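Local coordinates for dinitrogenase iron-molybdenum cofactor biosynthesis domain-containing protein (Pyrococcus horikoshii, PDB 2YX6) that is of unknown function but binds ADP and may be related to proteins of nitrogenase iron-molybdenum cofactor biosynthesis, at residues E78-S82 and L83-V87; K100-G104 and G105-I109; S18-F21 and G22-R25; D31-E35 and D36-V40. All coordinates share one frame; numbering follows the deposited sequence.

Interaction 1: E78-S82 and L83-V87; sequences EYFNS and LGISV
A Schellman motif ends helix 74-82 here, and G84 is its C-prime residue. F80 O is gripped by two backbone donors, I85 N at 2.9 Å and L83 N, which reach it from opposite faces of its carbonyl plane. The inner bond of the motif runs from G84 N to N81 O, also 2.9 Å. G84 has phi 75°, a value that favours glycine and takes the chain out of the helix toward strand 86-88. S82 OG turns back along the helix and donates to Y79 O at 2.7 Å. Its chi1 of 78° sets the hydroxyl between the backbone N and the carbonyl carbon, within range of that oxygen. An alanine here would lose this bond, and Y79 O would probably be left with only weak backbone donors among the residues of the turn.

L83 CD1 lies at the edge of the Y79 ring, near its plane, 4.0 Å from Y79 CE2. F80 is buried. Its CD2 meets I85 CG2 at 3.7 Å, while V87 CG2 packs on F80 CB at 3.5 Å and on the ring carbons beside it. V87 crosses the F80 side chain at about a right angle. V67 on the neighbouring strand touches both F80 and I85. N81 and V87 belong to the ADP site seen in this protein, though no ADP is bound to this chain in the model. N81 packs on V88 of the second subunit. This is a glycine-capped helix end in the beta-alpha-beta unit of strand 66-68, helix 74-82 and strand 86-88.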
loop_
_atom_site.group_PDB
_atom_site.type_symbol
_atom_site.label_atom_id
_atom_site.label_comp_id
_atom_site.label_asym_id
_atom_site.label_seq_id
_atom_site.Cartn_x
_atom_site.Cartn_y
_atom_site.Cartn_z
ATOM N N GLU A 78 -7.448 3.554 -7.818
ATOM C CA GLU A 78 -8.687 3.617 -7.016
ATOM C C GLU A 78 -9.418 2.247 -6.944
ATOM O O GLU A 78 -9.904 1.812 -5.879
ATOM C CB GLU A 78 -9.617 4.683 -7.595
ATOM C CG GLU A 78 -9.132 6.074 -7.306
ATOM C CD GLU A 78 -9.875 7.105 -8.132
ATOM O OE1 GLU A 78 -10.542 6.728 -9.104
ATOM O OE2 GLU A 78 -9.802 8.291 -7.802
ATOM N N TYR A 79 -9.430 1.557 -8.070
ATOM C CA TYR A 79 -10.039 0.245 -8.156
ATOM C C TYR A 79 -9.290 -0.744 -7.204
ATOM O O TYR A 79 -9.918 -1.495 -6.483
ATOM C CB TYR A 79 -10.073 -0.226 -9.619
ATOM C CG TYR A 79 -11.095 -1.294 -9.882
ATOM C CD1 TYR A 79 -12.153 -1.063 -10.747
ATOM C CD2 TYR A 79 -11.022 -2.535 -9.250
ATOM C CE1 TYR A 79 -13.131 -2.053 -10.994
ATOM C CE2 TYR A 79 -11.963 -3.543 -9.493
ATOM C CZ TYR A 79 -13.026 -3.288 -10.361
ATOM O OH TYR A 79 -13.972 -4.275 -10.610
ATOM N N PHE A 80 -7.959 -0.637 -7.144
ATOM C CA PHE A 80 -7.124 -1.449 -6.266
ATOM C C PHE A 80 -7.482 -1.162 -4.817
ATOM O O PHE A 80 -7.711 -2.077 -3.997
ATOM C CB PHE A 80 -5.629 -1.196 -6.509
ATOM C CG PHE A 80 -4.980 -2.109 -7.545
ATOM C CD1 PHE A 80 -4.417 -1.581 -8.705
ATOM C CD2 PHE A 80 -4.935 -3.471 -7.368
ATOM C CE1 PHE A 80 -3.831 -2.395 -9.643
ATOM C CE2 PHE A 80 -4.338 -4.316 -8.292
ATOM C CZ PHE A 80 -3.797 -3.803 -9.435
ATOM N N ASN A 81 -7.568 0.124 -4.512
ATOM C CA ASN A 81 -7.872 0.591 -3.215
ATOM C C ASN A 81 -9.251 0.122 -2.740
ATOM O O ASN A 81 -9.421 -0.251 -1.573
ATOM C CB ASN A 81 -7.762 2.121 -3.242
ATOM C CG ASN A 81 -6.299 2.613 -3.183
ATOM O OD1 ASN A 81 -5.332 1.823 -3.134
ATOM N ND2 ASN A 81 -6.148 3.926 -3.228
ATOM N N SER A 82 -10.209 0.051 -3.656
ATOM C CA SER A 82 -11.548 -0.372 -3.304
ATOM C C SER A 82 -11.515 -1.858 -2.926
ATOM O O SER A 82 -12.380 -2.322 -2.175
ATOM C CB SER A 82 -12.519 -0.099 -4.450
ATOM O OG SER A 82 -12.363 -1.103 -5.458
ATOM N N LEU A 83 -10.528 -2.589 -3.430
ATOM C CA LEU A 83 -10.332 -4.023 -3.148
ATOM C C LEU A 83 -9.353 -4.240 -1.983
ATOM O O LEU A 83 -8.874 -5.373 -1.706
ATOM C CB LEU A 83 -9.792 -4.667 -4.403
ATOM C CG LEU A 83 -10.744 -4.710 -5.623
ATOM C CD1 LEU A 83 -10.024 -5.546 -6.664
ATOM C CD2 LEU A 83 -12.153 -5.303 -5.313
ATOM N N GLY A 84 -9.021 -3.149 -1.310
ATOM C CA GLY A 84 -8.213 -3.243 -0.062
ATOM C C GLY A 84 -6.788 -3.526 -0.459
ATOM O O GLY A 84 -6.033 -4.113 0.324
ATOM N N ILE A 85 -6.431 -3.163 -1.693
ATOM C CA ILE A 85 -5.055 -3.332 -2.179
ATOM C C ILE A 85 -4.321 -1.964 -2.348
ATOM O O ILE A 85 -4.887 -1.027 -2.895
ATOM C CB ILE A 85 -5.014 -4.157 -3.475
ATOM C CG1 ILE A 85 -5.645 -5.559 -3.293
ATOM C CG2 ILE A 85 -3.614 -4.290 -4.006
ATOM C CD1 ILE A 85 -5.637 -6.287 -4.580
ATOM N N SER A 86 -3.099 -1.888 -1.833
ATOM C CA SER A 86 -2.320 -0.653 -1.784
ATOM C C SER A 86 -1.429 -0.660 -2.960
ATOM O O SER A 86 -0.931 -1.699 -3.325
ATOM C CB SER A 86 -1.420 -0.645 -0.527
ATOM O OG SER A 86 -2.304 -0.670 0.565
ATOM N N VAL A 87 -1.161 0.495 -3.525
ATOM C CA VAL A 87 -0.344 0.551 -4.728
ATOM C C VAL A 87 0.819 1.508 -4.419
ATOM O O VAL A 87 0.583 2.582 -3.841
ATOM C CB VAL A 87 -1.200 1.092 -5.969
ATOM C CG1 VAL A 87 -0.320 1.303 -7.307
ATOM C CG2 VAL A 87 -2.414 0.225 -6.265
#

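Interaction 2: K100-G104 and G105-I109; sequences KAFIG and GKLKI
The backbone of K100-G104 leaves its helix at G104 and turns through G105, whose phi of 65° favours glycine. Two bonds close the turn. K106 N donates to A101 O at 3.3 Å, and G105 N donates to F102 O at the same length. The second bond is nearly straight at its hydrogen, 169°, but its donor stands above the carbonyl plane. A side chain on G105 would clash with G104 O.

After the turn, L107 folds back on the last helical turn. Its CD1 methyl sits close to A101 CB, at 3.4 Å, tighter than usual for two carbons. With CG anti to the backbone N (chi1 -175°), the F102 ring brings its edge to the other methyl: L107 CD2 is 3.7 Å from F102 CD1, near the ring plane. K106 bends at several torsions, and its CE passes 3.6 Å from G104 O.

F102 also packs on I66 and L68 of strand 66-68. G84 of the second subunit touches F102, and N81 of that subunit touches L107, placing the turn at the dimer interface. The two backbone bonds, with G105 as the C-prime residue, make a Schellman motif that ends helix 95-103; L107 packs back on it.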
loop_
_atom_site.group_PDB
_atom_site.type_symbol
_atom_site.label_atom_id
_atom_site.label_comp_id
_atom_site.label_asym_id
_atom_site.label_seq_id
_atom_site.Cartn_x
_atom_site.Cartn_y
_atom_site.Cartn_z
ATOM N N LYS A 100 14.521 -6.179 -2.448
ATOM C CA LYS A 100 15.517 -5.925 -1.403
ATOM C C LYS A 100 15.352 -4.509 -0.838
ATOM O O LYS A 100 15.348 -4.340 0.366
ATOM C CB LYS A 100 16.950 -6.131 -1.952
ATOM C CG LYS A 100 18.044 -6.089 -0.842
ATOM C CD LYS A 100 19.449 -5.997 -1.446
ATOM C CE LYS A 100 20.579 -5.860 -0.389
ATOM N NZ LYS A 100 20.513 -6.923 0.663
ATOM N N ALA A 101 15.157 -3.516 -1.702
ATOM C CA ALA A 101 14.908 -2.142 -1.262
ATOM C C ALA A 101 13.639 -2.081 -0.436
ATOM O O ALA A 101 13.633 -1.518 0.660
ATOM C CB ALA A 101 14.854 -1.131 -2.433
ATOM N N PHE A 102 12.573 -2.678 -0.951
ATOM C CA PHE A 102 11.284 -2.677 -0.285
ATOM C C PHE A 102 11.356 -3.229 1.182
ATOM O O PHE A 102 10.934 -2.588 2.161
ATOM C CB PHE A 102 10.279 -3.448 -1.174
ATOM C CG PHE A 102 8.873 -3.414 -0.641
ATOM C CD1 PHE A 102 8.077 -2.276 -0.825
ATOM C CD2 PHE A 102 8.370 -4.497 0.111
ATOM C CE1 PHE A 102 6.762 -2.229 -0.271
ATOM C CE2 PHE A 102 7.096 -4.451 0.651
ATOM C CZ PHE A 102 6.294 -3.317 0.463
ATOM N N ILE A 103 11.914 -4.414 1.327
ATOM C CA ILE A 103 12.143 -5.046 2.651
ATOM C C ILE A 103 12.930 -4.154 3.645
ATOM O O ILE A 103 12.611 -4.131 4.838
ATOM C CB ILE A 103 12.910 -6.356 2.453
ATOM C CG1 ILE A 103 12.052 -7.296 1.637
ATOM C CG2 ILE A 103 13.294 -6.995 3.815
ATOM C CD1 ILE A 103 12.815 -8.561 1.105
ATOM N N GLY A 104 13.930 -3.419 3.146
ATOM C CA GLY A 104 14.732 -2.489 3.960
ATOM C C GLY A 104 14.326 -1.034 4.095
ATOM O O GLY A 104 15.153 -0.201 4.508
ATOM N N GLY A 105 13.078 -0.680 3.747
ATOM C CA GLY A 105 12.625 0.712 3.944
ATOM C C GLY A 105 13.315 1.794 3.138
ATOM O O GLY A 105 13.110 2.993 3.424
ATOM N N LYS A 106 14.050 1.402 2.083
ATOM C CA LYS A 106 14.792 2.319 1.197
ATOM C C LYS A 106 14.442 2.133 -0.296
ATOM O O LYS A 106 15.280 1.723 -1.154
ATOM C CB LYS A 106 16.324 2.152 1.359
ATOM C CG LYS A 106 16.967 3.154 2.369
ATOM C CD LYS A 106 18.108 2.470 3.155
ATOM C CE LYS A 106 17.695 2.299 4.634
ATOM N NZ LYS A 106 17.543 3.644 5.323
ATOM N N LEU A 107 13.210 2.449 -0.637
ATOM C CA LEU A 107 12.803 2.206 -1.983
ATOM C C LEU A 107 13.239 3.444 -2.750
ATOM O O LEU A 107 13.178 4.551 -2.203
ATOM C CB LEU A 107 11.287 1.980 -2.000
ATOM C CG LEU A 107 10.731 0.959 -2.952
ATOM C CD1 LEU A 107 11.545 -0.233 -2.744
ATOM C CD2 LEU A 107 9.283 0.687 -2.613
ATOM N N LYS A 108 13.703 3.246 -3.989
ATOM C CA LYS A 108 14.060 4.349 -4.897
ATOM C C LYS A 108 12.909 4.752 -5.807
ATOM O O LYS A 108 12.558 4.020 -6.696
ATOM C CB LYS A 108 15.255 3.943 -5.732
ATOM C CG LYS A 108 16.595 4.111 -4.925
ATOM C CD LYS A 108 17.759 3.317 -5.555
ATOM C CE LYS A 108 19.119 4.077 -5.452
ATOM N NZ LYS A 108 19.475 4.546 -4.049
ATOM N N ILE A 109 12.333 5.923 -5.584
ATOM C CA ILE A 109 11.092 6.320 -6.299
ATOM C C ILE A 109 11.360 7.371 -7.349
ATOM O O ILE A 109 12.051 8.347 -7.073
ATOM C CB ILE A 109 10.035 6.943 -5.298
ATOM C CG1 ILE A 109 9.676 5.953 -4.158
ATOM C CG2 ILE A 109 8.797 7.388 -6.041
ATOM C CD1 ILE A 109 9.407 4.547 -4.647
#

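Interaction 3: S18-F21 and G22-R25; sequences SKHF and GRSR
The backbone of S18-F21 and G22-R25 makes a compact irregular turn. Its bonds across the turn are weak: S24 N to H20 O at 3.3 Å, and R23 N to F21 O at 3.0 Å. G22 has phi 101° and psi -52°, where a side chain would jam against F21 O.

S18 and S24 meet across the turn, with S18 OG 3.3 Å from S24 CB. S18 OG is buried and has no hydrogen-bond partner. R23 bends at chi2 and chi3 and curls back over the turn. Its guanidinium thereby lays one face over F21 O, 3.6 Å above the plane and near the centre. H20 ND1 is 4.3 Å from R23 NH1, so the two groups are near but not in contact. F21 CG is anti to the backbone N, chi1 173°. Its CD1 comes within 3.1 Å of G22 N, while the ring beyond reaches F80 and F27. Both ring pairs are steeply inclined. A serine in place of F21 would remove the ring and would probably leave F80 and F27 without this aromatic partner.

In the chain the turn follows strand 2-7 and leads into strand 26-33. S18 and S24 touch P6 of strand 2-7, and F21 packs toward F80 of helix 74-82 and F27 of strand 26-33.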
loop_
_atom_site.group_PDB
_atom_site.type_symbol
_atom_site.label_atom_id
_atom_site.label_comp_id
_atom_site.label_asym_id
_atom_site.label_seq_id
_atom_site.Cartn_x
_atom_site.Cartn_y
_atom_site.Cartn_z
ATOM N N SER A 18 7.795 -3.245 -15.363
ATOM C CA SER A 18 7.240 -2.717 -16.604
ATOM C C SER A 18 6.835 -1.281 -16.373
ATOM O O SER A 18 6.218 -0.942 -15.362
ATOM C CB SER A 18 6.034 -3.538 -17.051
ATOM O OG SER A 18 4.943 -3.222 -16.198
ATOM N N LYS A 19 7.190 -0.420 -17.303
ATOM C CA LYS A 19 6.857 0.982 -17.132
ATOM C C LYS A 19 5.343 1.276 -17.239
ATOM O O LYS A 19 4.885 2.271 -16.689
ATOM C CB LYS A 19 7.733 1.891 -18.040
ATOM C CG LYS A 19 9.271 1.886 -17.594
ATOM C CD LYS A 19 10.086 3.083 -18.166
ATOM C CE LYS A 19 11.358 3.267 -17.375
ATOM N NZ LYS A 19 11.130 2.658 -16.014
ATOM N N HIS A 20 4.566 0.411 -17.898
ATOM C CA HIS A 20 3.104 0.624 -17.967
ATOM C C HIS A 20 2.309 -0.536 -17.384
ATOM O O HIS A 20 2.174 -1.566 -18.019
ATOM C CB HIS A 20 2.612 0.885 -19.410
ATOM C CG HIS A 20 3.121 2.169 -20.005
ATOM N ND1 HIS A 20 2.699 3.408 -19.572
ATOM C CD2 HIS A 20 3.989 2.401 -21.026
ATOM C CE1 HIS A 20 3.297 4.351 -20.286
ATOM N NE2 HIS A 20 4.094 3.766 -21.165
ATOM N N PHE A 21 1.749 -0.337 -16.196
ATOM C CA PHE A 21 0.871 -1.322 -15.609
ATOM C C PHE A 21 -0.323 -1.470 -16.574
ATOM O O PHE A 21 -0.759 -0.530 -17.257
ATOM C CB PHE A 21 0.410 -0.911 -14.203
ATOM C CG PHE A 21 -0.627 -1.811 -13.640
ATOM C CD1 PHE A 21 -1.976 -1.630 -13.961
ATOM C CD2 PHE A 21 -0.258 -2.889 -12.831
ATOM C CE1 PHE A 21 -2.951 -2.501 -13.508
ATOM C CE2 PHE A 21 -1.223 -3.776 -12.361
ATOM C CZ PHE A 21 -2.555 -3.595 -12.694
ATOM N N GLY A 22 -0.870 -2.638 -16.684
ATOM C CA GLY A 22 -2.112 -2.629 -17.489
ATOM C C GLY A 22 -1.790 -3.133 -18.869
ATOM O O GLY A 22 -2.384 -4.096 -19.311
ATOM N N ARG A 23 -0.789 -2.557 -19.525
ATOM C CA ARG A 23 -0.339 -3.177 -20.767
ATOM C C ARG A 23 0.704 -4.279 -20.545
ATOM O O ARG A 23 1.018 -5.034 -21.437
ATOM C CB ARG A 23 0.122 -2.117 -21.763
ATOM C CG ARG A 23 -1.064 -1.395 -22.445
ATOM C CD ARG A 23 -2.033 -0.618 -21.475
ATOM N NE ARG A 23 -1.445 0.548 -20.783
ATOM C CZ ARG A 23 -2.150 1.427 -20.060
ATOM N NH1 ARG A 23 -1.524 2.446 -19.480
ATOM N NH2 ARG A 23 -3.472 1.280 -19.914
ATOM N N SER A 24 1.189 -4.417 -19.321
ATOM C CA SER A 24 2.148 -5.465 -18.994
ATOM C C SER A 24 1.545 -6.909 -19.084
ATOM O O SER A 24 0.351 -7.144 -18.840
ATOM C CB SER A 24 2.712 -5.202 -17.615
ATOM O OG SER A 24 1.854 -5.867 -16.733
ATOM N N ARG A 25 2.386 -7.862 -19.454
ATOM C CA ARG A 25 1.907 -9.215 -19.757
ATOM C C ARG A 25 2.430 -10.280 -18.807
ATOM O O ARG A 25 1.985 -11.421 -18.855
ATOM C CB ARG A 25 2.150 -9.584 -21.227
ATOM C CG ARG A 25 1.194 -8.801 -22.282
ATOM C CD ARG A 25 -0.322 -9.304 -22.441
ATOM N NE ARG A 25 -1.201 -8.804 -21.364
ATOM C CZ ARG A 25 -1.874 -7.632 -21.363
ATOM N NH1 ARG A 25 -2.608 -7.290 -20.294
ATOM N NH2 ARG A 25 -1.835 -6.787 -22.409
#

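Interaction 4: D31-E35 and D36-V40; sequences DIEGE and DVKNV
D31 and N39 point the same way, side by side, on one face of a hairpin. From the D31 backbone, CB meets N39 CB at 3.8 Å. The next atom, CG, lies 4.1 Å from that same N39 CB. At the tip the two oxygens part: OD1 stays by N39 CB, while OD2 looks outside the hairpin and forms a salt bridge with R2 of strand 2-7. The D31 carboxylate and N39 amide planes stand 74° apart.

Further along this face, E33 CG meets K38 CG at 3.8 Å and the two side chains cross. Their charged ends are of opposite sign but not in contact. On the other face, I32 CG1 and V37 CG2 are 4.5 Å apart, and both residues pack on I99 and I103 of helix 95-103.

The backbone is held by D31 N to N39 O and by K38 N to D31 O, the latter 2.7 Å. Near the turn, E33 N donates to D36 O, and D36 N returns a bond to E33 O. G34 takes the positive phi of a type II' turn, 65°. The register slips by one residue between D31 and I32, a beta bulge. This is an antiparallel beta hairpin of strands 26-33 and 36-44.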
loop_
_atom_site.group_PDB
_atom_site.type_symbol
_atom_site.label_atom_id
_atom_site.label_comp_id
_atom_site.label_asym_id
_atom_site.label_seq_id
_atom_site.Cartn_x
_atom_site.Cartn_y
_atom_site.Cartn_z
ATOM N N ASP A 31 6.315 -13.543 -2.006
ATOM C CA ASP A 31 5.950 -13.723 -0.629
ATOM C C ASP A 31 7.055 -13.343 0.315
ATOM O O ASP A 31 8.139 -13.950 0.300
ATOM C CB ASP A 31 5.578 -15.164 -0.341
ATOM C CG ASP A 31 4.250 -15.501 -0.896
ATOM O OD1 ASP A 31 4.073 -15.344 -2.116
ATOM O OD2 ASP A 31 3.397 -15.937 -0.106
ATOM N N ILE A 32 6.770 -12.354 1.151
ATOM C CA ILE A 32 7.805 -11.805 2.032
ATOM C C ILE A 32 7.408 -12.123 3.486
ATOM O O ILE A 32 6.250 -11.931 3.905
ATOM C CB ILE A 32 8.057 -10.307 1.728
ATOM C CG1 ILE A 32 8.673 -10.221 0.334
ATOM C CG2 ILE A 32 9.049 -9.674 2.763
ATOM C CD1 ILE A 32 8.724 -8.821 -0.323
ATOM N N GLU A 33 8.363 -12.651 4.237
ATOM C CA GLU A 33 8.174 -12.910 5.670
ATOM C C GLU A 33 9.379 -12.330 6.420
ATOM O O GLU A 33 10.484 -12.855 6.303
ATOM C CB GLU A 33 8.048 -14.405 5.890
ATOM C CG GLU A 33 6.839 -14.984 5.192
ATOM C CD GLU A 33 5.517 -14.451 5.762
ATOM O OE1 GLU A 33 5.480 -13.266 6.245
ATOM O OE2 GLU A 33 4.512 -15.228 5.734
ATOM N N GLY A 34 9.170 -11.184 7.087
ATOM C CA GLY A 34 10.279 -10.428 7.681
ATOM C C GLY A 34 11.236 -9.888 6.625
ATOM O O GLY A 34 10.845 -9.161 5.729
ATOM N N GLU A 35 12.504 -10.247 6.754
ATOM C CA GLU A 35 13.543 -9.850 5.811
ATOM C C GLU A 35 13.626 -10.882 4.727
ATOM O O GLU A 35 14.469 -10.757 3.863
ATOM C CB GLU A 35 14.910 -9.750 6.522
ATOM C CG GLU A 35 14.926 -8.723 7.718
ATOM C CD GLU A 35 16.080 -8.934 8.720
ATOM O OE1 GLU A 35 16.584 -10.091 8.847
ATOM O OE2 GLU A 35 16.457 -7.951 9.417
ATOM N N ASP A 36 12.741 -11.888 4.756
ATOM C CA ASP A 36 12.912 -13.105 3.948
ATOM C C ASP A 36 11.880 -13.219 2.806
ATOM O O ASP A 36 10.693 -13.013 2.992
ATOM C CB ASP A 36 13.028 -14.410 4.793
ATOM C CG ASP A 36 14.520 -14.860 4.999
ATOM O OD1 ASP A 36 15.000 -15.950 4.546
ATOM O OD2 ASP A 36 15.279 -14.122 5.638
ATOM N N VAL A 37 12.413 -13.511 1.635
ATOM C CA VAL A 37 11.658 -13.740 0.426
ATOM C C VAL A 37 11.422 -15.243 0.418
ATOM O O VAL A 37 12.370 -15.996 0.149
ATOM C CB VAL A 37 12.517 -13.351 -0.802
ATOM C CG1 VAL A 37 11.963 -13.987 -2.106
ATOM C CG2 VAL A 37 12.660 -11.808 -0.879
ATOM N N LYS A 38 10.195 -15.665 0.717
ATOM C CA LYS A 38 9.841 -17.073 0.850
ATOM C C LYS A 38 9.410 -17.772 -0.443
ATOM O O LYS A 38 9.445 -18.981 -0.546
ATOM C CB LYS A 38 8.741 -17.207 1.905
ATOM C CG LYS A 38 9.293 -17.286 3.332
ATOM C CD LYS A 38 9.348 -18.726 3.829
ATOM C CE LYS A 38 8.065 -19.148 4.555
ATOM N NZ LYS A 38 8.219 -18.885 6.038
ATOM N N ASN A 39 8.956 -17.008 -1.424
ATOM C CA ASN A 39 8.422 -17.591 -2.628
ATOM C C ASN A 39 8.396 -16.519 -3.707
ATOM O O ASN A 39 8.076 -15.347 -3.397
ATOM C CB ASN A 39 7.039 -18.099 -2.304
ATOM C CG ASN A 39 6.510 -19.055 -3.330
ATOM O OD1 ASN A 39 5.826 -18.663 -4.294
ATOM N ND2 ASN A 39 6.762 -20.338 -3.108
ATOM N N VAL A 40 8.775 -16.900 -4.933
ATOM C CA VAL A 40 8.568 -16.063 -6.114
ATOM C C VAL A 40 7.695 -16.822 -7.112
ATOM O O VAL A 40 7.864 -18.017 -7.320
ATOM C CB VAL A 40 9.872 -15.696 -6.775
ATOM C CG1 VAL A 40 9.642 -14.986 -8.149
ATOM C CG2 VAL A 40 10.741 -14.881 -5.818
#

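How the interactions relate
Interaction 3 meets interaction 1 directly: F21 CZ lies 3.5 Å from F80 CZ, although the two centres are about 17 Å apart. The F21 side chain is about 7 Å from that of V87, so interaction 3 lies close to the ADP site, whose ligand is not bound to this chain. Interactions 2 and 4 also touch. I103 CG2 lies 3.5 Å from E35 CA, and I103 CD1 is 3.8 Å from V37 CG2, so the end of helix 95-103 rests on the hairpin. Interactions 1 and 2 have nearest atoms about 8 Å apart within the chain, and both touch the second subunit. Interaction 4 lies away from the ADP site.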